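2-dehydro-3-deoxyphosphogluconate aldolase (PDB 3NZR) belongs to the KDGP aldolase family of the TIM-barrel clan, a beta/alpha barrel protein that carries bound magnesium ions in this model. Local coordinates at residues Val53-Met56 with Lys57-Ser60; Thr122-Val125 with Gly126-Lys129; Gly193-Asp196 with Leu197-Glu201. All coordinates share one frame; numbering follows the deposited sequence.

Interaction 1 (Val53-Met56 with Lys57-Ser60); sequences VEDM and KKYS
Asp55 and Tyr59 sit one turn apart on helix 49-61, the helix of the beta-alpha-beta unit that leads from strand 37-42 to strand 67-70. Their side chains meet at the ring edge. Asp55 OD2 lies in the plane of the Tyr59 ring, 3.7 Å from Tyr59 CE2, with the carboxylate plane turned perpendicular to the ring. Tyr59 has CG beside its own backbone N (chi1 -74°), which runs the ring back along the preceding turn and brings Tyr59 CD2 to 3.4 Å from Asp55 O. A water then spans the two polar ends: it donates to Asp55 OD2 at 2.8 Å and is hydrogen-bonded to Tyr59 OH at 2.9 Å. Asp55 OD2 is also hydrogen-bonded to Tyr46 OH, so this one carboxylate oxygen is held from two sources.

The other oxygen faces Lys58, whose extended chain passes the carboxylate at about a right angle. The Lys58 NZ to Asp55 OD1 separation of 4.5 Å is beyond a salt bridge, so any attraction between the opposite charges is probably weak. On the next flank, Lys57 lays its CG 3.4 Å from Val53 O, the same carbonyl that accepts Lys57 N. Behind these side chains runs the helical backbone bonding. Ser60 N reaches Met56 O at 3.0 Å with an N-H...O angle of 160°, whereas Asp55 O takes two weak bonds, from Lys58 N and Tyr59 N.

Tyr59 and selenomethionine Met56 are buried. Both touch Val41 of strand 37-42; Met56 also packs on Ile85 and Val89 of helix 79-89, and Tyr59 on Ala26 of helix 23-32. One face against a strand and its neighbouring helices, the other bearing charged residues, is the arrangement of an outer-layer helix in a beta/alpha barrel.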
# COMPACT_ATOMS: atom_id res chain seq x y z
N VAL A 53 10.16 -11.75 -18.17
CA VAL A 53 10.99 -10.58 -18.40
C VAL A 53 11.66 -10.66 -19.79
O VAL A 53 11.70 -9.66 -20.52
CB VAL A 53 12.02 -10.42 -17.29
CG1 VAL A 53 13.09 -9.40 -17.68
CG2 VAL A 53 11.34 -10.05 -15.94
N GLU A 54 12.17 -11.84 -20.14
CA GLU A 54 12.82 -12.05 -21.48
C GLU A 54 11.88 -11.81 -22.63
O GLU A 54 12.21 -11.15 -23.61
CB GLU A 54 13.41 -13.47 -21.57
CG GLU A 54 14.67 -13.65 -20.71
CD GLU A 54 15.34 -15.06 -20.86
OE1 GLU A 54 15.01 -15.78 -21.86
OE2 GLU A 54 16.20 -15.42 -20.00
N ASP A 55 10.66 -12.32 -22.52
CA ASP A 55 9.66 -12.11 -23.58
C ASP A 55 9.27 -10.64 -23.62
O ASP A 55 9.28 -10.00 -24.67
CB ASP A 55 8.41 -12.98 -23.39
CG ASP A 55 7.81 -13.46 -24.71
OD1 ASP A 55 8.59 -13.65 -25.70
OD2 ASP A 55 6.58 -13.67 -24.78
N MSE A 56 8.94 -10.08 -22.46
CA MSE A 56 8.50 -8.70 -22.48
C MSE A 56 9.50 -7.73 -23.08
O MSE A 56 9.09 -6.78 -23.69
CB MSE A 56 8.01 -8.25 -21.12
CG MSE A 56 6.63 -8.76 -20.96
SE MSE A 56 5.98 -8.34 -19.21
CE MSE A 56 4.61 -9.75 -18.98
N LYS A 57 10.79 -8.02 -22.99
CA LYS A 57 11.77 -7.20 -23.64
C LYS A 57 11.58 -7.17 -25.15
O LYS A 57 11.74 -6.14 -25.79
CB LYS A 57 13.17 -7.65 -23.27
CG LYS A 57 13.61 -7.21 -21.83
CD LYS A 57 15.11 -7.47 -21.55
CE LYS A 57 15.54 -8.91 -21.92
NZ LYS A 57 16.99 -9.18 -21.69
N LYS A 58 11.18 -8.28 -25.74
CA LYS A 58 10.93 -8.27 -27.20
C LYS A 58 9.75 -7.41 -27.57
O LYS A 58 9.71 -6.81 -28.64
CB LYS A 58 10.70 -9.67 -27.74
CG LYS A 58 11.93 -10.48 -27.71
CD LYS A 58 11.66 -11.97 -27.71
CE LYS A 58 13.01 -12.74 -27.78
NZ LYS A 58 12.87 -14.04 -27.16
N TYR A 59 8.74 -7.37 -26.72
CA TYR A 59 7.62 -6.48 -27.01
C TYR A 59 8.07 -5.01 -26.88
O TYR A 59 7.65 -4.13 -27.62
CB TYR A 59 6.47 -6.76 -26.06
CG TYR A 59 5.73 -8.04 -26.35
CD1 TYR A 59 4.60 -8.02 -27.13
CD2 TYR A 59 6.13 -9.25 -25.82
CE1 TYR A 59 3.88 -9.16 -27.40
CE2 TYR A 59 5.40 -10.41 -26.07
CZ TYR A 59 4.26 -10.35 -26.89
OH TYR A 59 3.51 -11.47 -27.21
N SER A 60 8.90 -4.73 -25.87
CA SER A 60 9.41 -3.38 -25.68
C SER A 60 10.20 -2.88 -26.96
O SER A 60 10.08 -1.74 -27.38
CB SER A 60 10.26 -3.31 -24.43
OG SER A 60 10.86 -2.04 -24.37
O HOH W 1 4.94 -13.95 -26.98

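Interaction 2 (Thr122-Val125 with Gly126-Lys129)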
# COMPACT_ATOMS: atom_id res chain seq x y z
N THR A 122 -19.59 -0.66 -6.68
CA THR A 122 -20.27 -1.28 -5.55
C THR A 122 -21.80 -1.26 -5.64
O THR A 122 -22.46 -1.83 -4.80
CB THR A 122 -19.93 -0.53 -4.26
OG1 THR A 122 -20.42 0.82 -4.38
CG2 THR A 122 -18.42 -0.61 -3.96
N GLY A 123 -22.34 -0.54 -6.60
CA GLY A 123 -23.77 -0.33 -6.66
C GLY A 123 -24.17 0.99 -6.08
O GLY A 123 -25.31 1.41 -6.20
N THR A 124 -23.23 1.66 -5.42
CA THR A 124 -23.54 2.88 -4.70
C THR A 124 -22.62 3.92 -5.31
O THR A 124 -21.40 3.78 -5.22
CB THR A 124 -23.26 2.74 -3.18
OG1 THR A 124 -24.09 1.69 -2.65
CG2 THR A 124 -23.53 3.99 -2.44
N VAL A 125 -23.22 4.96 -5.90
CA VAL A 125 -22.50 6.10 -6.45
C VAL A 125 -21.65 6.73 -5.35
O VAL A 125 -22.12 6.98 -4.25
CB VAL A 125 -23.45 7.18 -7.01
CG1 VAL A 125 -22.64 8.42 -7.52
CG2 VAL A 125 -24.40 6.60 -8.12
N GLY A 126 -20.36 6.88 -5.63
CA GLY A 126 -19.41 7.51 -4.68
C GLY A 126 -18.70 6.56 -3.74
O GLY A 126 -17.82 7.00 -3.01
N MSE A 127 -19.09 5.30 -3.72
CA MSE A 127 -18.41 4.33 -2.92
C MSE A 127 -17.73 3.29 -3.79
O MSE A 127 -18.31 2.82 -4.81
CB MSE A 127 -19.38 3.62 -1.97
CG MSE A 127 -20.16 4.54 -1.05
SE MSE A 127 -19.01 5.44 0.28
CE MSE A 127 -18.56 3.98 1.56
N VAL A 128 -16.52 2.91 -3.38
CA VAL A 128 -15.73 1.97 -4.18
C VAL A 128 -15.11 0.88 -3.33
O VAL A 128 -14.80 1.10 -2.15
CB VAL A 128 -14.59 2.65 -5.00
CG1 VAL A 128 -15.14 3.61 -6.09
CG2 VAL A 128 -13.59 3.31 -4.07
N LYS A 129 -14.94 -0.30 -3.94
CA LYS A 129 -14.37 -1.47 -3.27
C LYS A 129 -12.84 -1.48 -3.48
O LYS A 129 -12.38 -1.41 -4.63
CB LYS A 129 -14.98 -2.79 -3.71
CG LYS A 129 -14.27 -4.05 -3.23
CD LYS A 129 -14.82 -5.34 -3.81
CE LYS A 129 -13.86 -6.59 -3.51
NZ LYS A 129 -14.55 -7.85 -3.91
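Thr122 CB stands 3.8 Å from Met127 O, and its two branches divide the work from there. OG1 sits between the backbone N and the carbonyl carbon of its own residue (chi1 63°), where it can serve two backbone groups at once. Thr122 OG1 donates to Met127 O at 2.9 Å, coming from well above the carbonyl plane (59° out of it), and it accepts Thr124 N at 3.1 Å, closing an ST turn. The methyl Thr122 CG2 lies against the backbone, 3.5 Å from Lys129 N, and 4.1 Å from Lys129 CB; the Thr122 side chain also touches Ile143.

The two bonds of Thr122 OG1 link the arms of the loop between strand 114-119 and strand 127-129, whose partner is the antiparallel strand 143-145. Inside the loop, a type II beta turn from Thr124 to Met127 is closed by Met127 N donating to Thr124 O at 3.1 Å. Gly126 occupies its third position at a positive phi of 91°, where the missing CB spares it a collision with Val125 O. Alongside the turn, Thr124 and selenomethionine Met127 point the same way, and Thr124 CG2 packs 3.7 Å from Met127 CG before the Met127 chain bends off toward its selenium. Glu174 holds the start of the loop, one carboxylate oxygen taking Thr122 N and the other Gly123 N.

Interaction 3 (Gly193-Asp196 with Leu197-Glu201). With MG (magnesium ion), chain F.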
# COMPACT_ATOMS: atom_id res chain seq x y z
N GLY A 193 -13.39 -2.89 -18.83
CA GLY A 193 -14.41 -3.91 -18.74
C GLY A 193 -15.59 -3.59 -19.62
O GLY A 193 -16.29 -2.61 -19.35
N GLY A 194 -15.76 -4.36 -20.70
CA GLY A 194 -16.96 -4.21 -21.56
C GLY A 194 -16.91 -3.06 -22.54
O GLY A 194 -17.94 -2.62 -23.06
N ILE A 195 -15.73 -2.54 -22.81
CA ILE A 195 -15.63 -1.45 -23.74
C ILE A 195 -15.52 -2.07 -25.12
O ILE A 195 -14.73 -3.02 -25.34
CB ILE A 195 -14.43 -0.56 -23.49
CG1 ILE A 195 -14.48 0.11 -22.11
CG2 ILE A 195 -14.22 0.45 -24.64
CD1 ILE A 195 -13.26 1.04 -21.95
N ASP A 196 -16.36 -1.57 -26.03
CA ASP A 196 -16.29 -2.03 -27.42
C ASP A 196 -16.40 -0.85 -28.37
O ASP A 196 -16.55 0.25 -27.91
CB ASP A 196 -17.28 -3.18 -27.70
CG ASP A 196 -18.79 -2.80 -27.56
OD1 ASP A 196 -19.18 -1.61 -27.66
OD2 ASP A 196 -19.60 -3.75 -27.36
N LEU A 197 -16.28 -1.04 -29.69
CA LEU A 197 -16.33 0.07 -30.63
C LEU A 197 -17.63 0.83 -30.64
O LEU A 197 -17.69 1.95 -31.12
CB LEU A 197 -16.06 -0.39 -32.08
CG LEU A 197 -14.75 -1.08 -32.40
CD1 LEU A 197 -14.58 -1.24 -33.92
CD2 LEU A 197 -13.59 -0.26 -31.83
N GLU A 198 -18.69 0.23 -30.13
CA GLU A 198 -20.00 0.89 -30.21
C GLU A 198 -20.26 1.75 -29.00
O GLU A 198 -21.02 2.68 -29.09
CB GLU A 198 -21.13 -0.15 -30.33
CG GLU A 198 -21.14 -0.84 -31.67
CD GLU A 198 -20.07 -1.89 -31.78
OE1 GLU A 198 -19.62 -2.49 -30.74
OE2 GLU A 198 -19.68 -2.11 -32.93
N ASN A 199 -19.64 1.43 -27.86
CA ASN A 199 -19.81 2.27 -26.66
C ASN A 199 -18.58 3.12 -26.27
O ASN A 199 -18.63 3.82 -25.29
CB ASN A 199 -20.26 1.45 -25.45
CG ASN A 199 -19.25 0.39 -25.03
OD1 ASN A 199 -18.03 0.48 -25.32
ND2 ASN A 199 -19.75 -0.64 -24.36
N TYR A 200 -17.49 3.02 -27.01
CA TYR A 200 -16.22 3.69 -26.69
C TYR A 200 -16.47 5.19 -26.62
O TYR A 200 -16.07 5.87 -25.70
CB TYR A 200 -15.16 3.44 -27.79
CG TYR A 200 -13.88 4.15 -27.57
CD1 TYR A 200 -12.99 3.74 -26.51
CD2 TYR A 200 -13.49 5.19 -28.37
CE1 TYR A 200 -11.79 4.38 -26.33
CE2 TYR A 200 -12.30 5.87 -28.17
CZ TYR A 200 -11.44 5.47 -27.14
OH TYR A 200 -10.24 6.13 -26.97
N GLU A 201 -17.11 5.72 -27.63
CA GLU A 201 -17.30 7.17 -27.65
C GLU A 201 -18.09 7.68 -26.45
O GLU A 201 -17.68 8.64 -25.82
CB GLU A 201 -17.91 7.62 -28.98
CG GLU A 201 -16.88 7.56 -30.12
CD GLU A 201 -17.49 7.44 -31.55
OE1 GLU A 201 -17.04 8.19 -32.43
OE2 GLU A 201 -18.38 6.58 -31.80
MG MG F . -21.72 -3.85 -27.23
O HOH W 2 -21.69 -1.84 -26.88
O HOH W 3 -21.75 -3.72 -29.49
O HOH W 4 -21.85 -5.80 -27.63
O HOH W 5 -23.87 -3.90 -27.36
O HOH W 6 -21.69 -4.23 -25.37
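With chi1 of 64° in Asp196 and 62° in Asn199, both side chains place CG between their own backbone N and carbonyl carbon; Asp196 reaches forward to the backbone N of Asn199, and Asn199 reaches back to that of Asp196. The exchange is reciprocal. Asp196 N donates to Asn199 OD1 at 2.7 Å in an almost straight bond (172°), while Asn199 N donates to Asp196 OD1 at 3.1 Å, nearly in line with the C-O bond. The amide of Asn199 is fixed in rotation by its other end: Asn199 ND2 gives a hydrogen bond of 3.0 Å to Gly194 O, lying in the plane of that carbonyl and close to its own amide plane.

Asp196 OD1 has a second backbone donor, Glu198 N at 3.1 Å, which arrives from above the carboxylate. The remaining oxygen, Asp196 OD2, binds the magnesium ion at 2.1 Å, and five waters complete a six-fold shell. One of those waters also donates to Asp196 OD1, and another to Glu198 OE1 at 2.8 Å, so Glu198 takes part in the second shell. A bend at chi2 brings Glu198 OE1 within 3.2 Å of Asp196 OD1, the two carboxylate planes steeply inclined.

Next to these polar groups, Ile195 CG2 meets the edge of the Tyr200 ring in its plane, 4.0 Å from Tyr200 CD1. Tyr200 OH is hydrogen-bonded to Thr243 OG1 of helix 233-247, and Leu197 packs on Thr238 and Leu239, so this entry into helix 200-209 is joined to the C-terminal helix.

The carboxylates of Asp196 and Glu198 would probably repel each other on their own. The metal and its polarised waters, together with the N-H groups pointing at Asp196 OD1, probably offset that charge, and contact through a single carboxylate oxygen leaves the ion largely hydrated.

From the N terminus the three contacts come strictly in series; none nests in or crosses another. Interaction 1 closes no loop but spans successive turns within helix 49-61, between the second and third strands of the barrel sheet. Interaction 2 folds up the loop that leaves strand 114-119 and leads into the small antiparallel pair 127-129 and 143-145, on the opposite side of the chain's centre, its centre about 37 Å from that of interaction 1. Interaction 3 closes the turn between strand 188-191, last in the sheet order, and helix 200-209. Its nearest atoms stay about 13 Å from interaction 2; none of the three touches another, and each lies in a different part of the barrel.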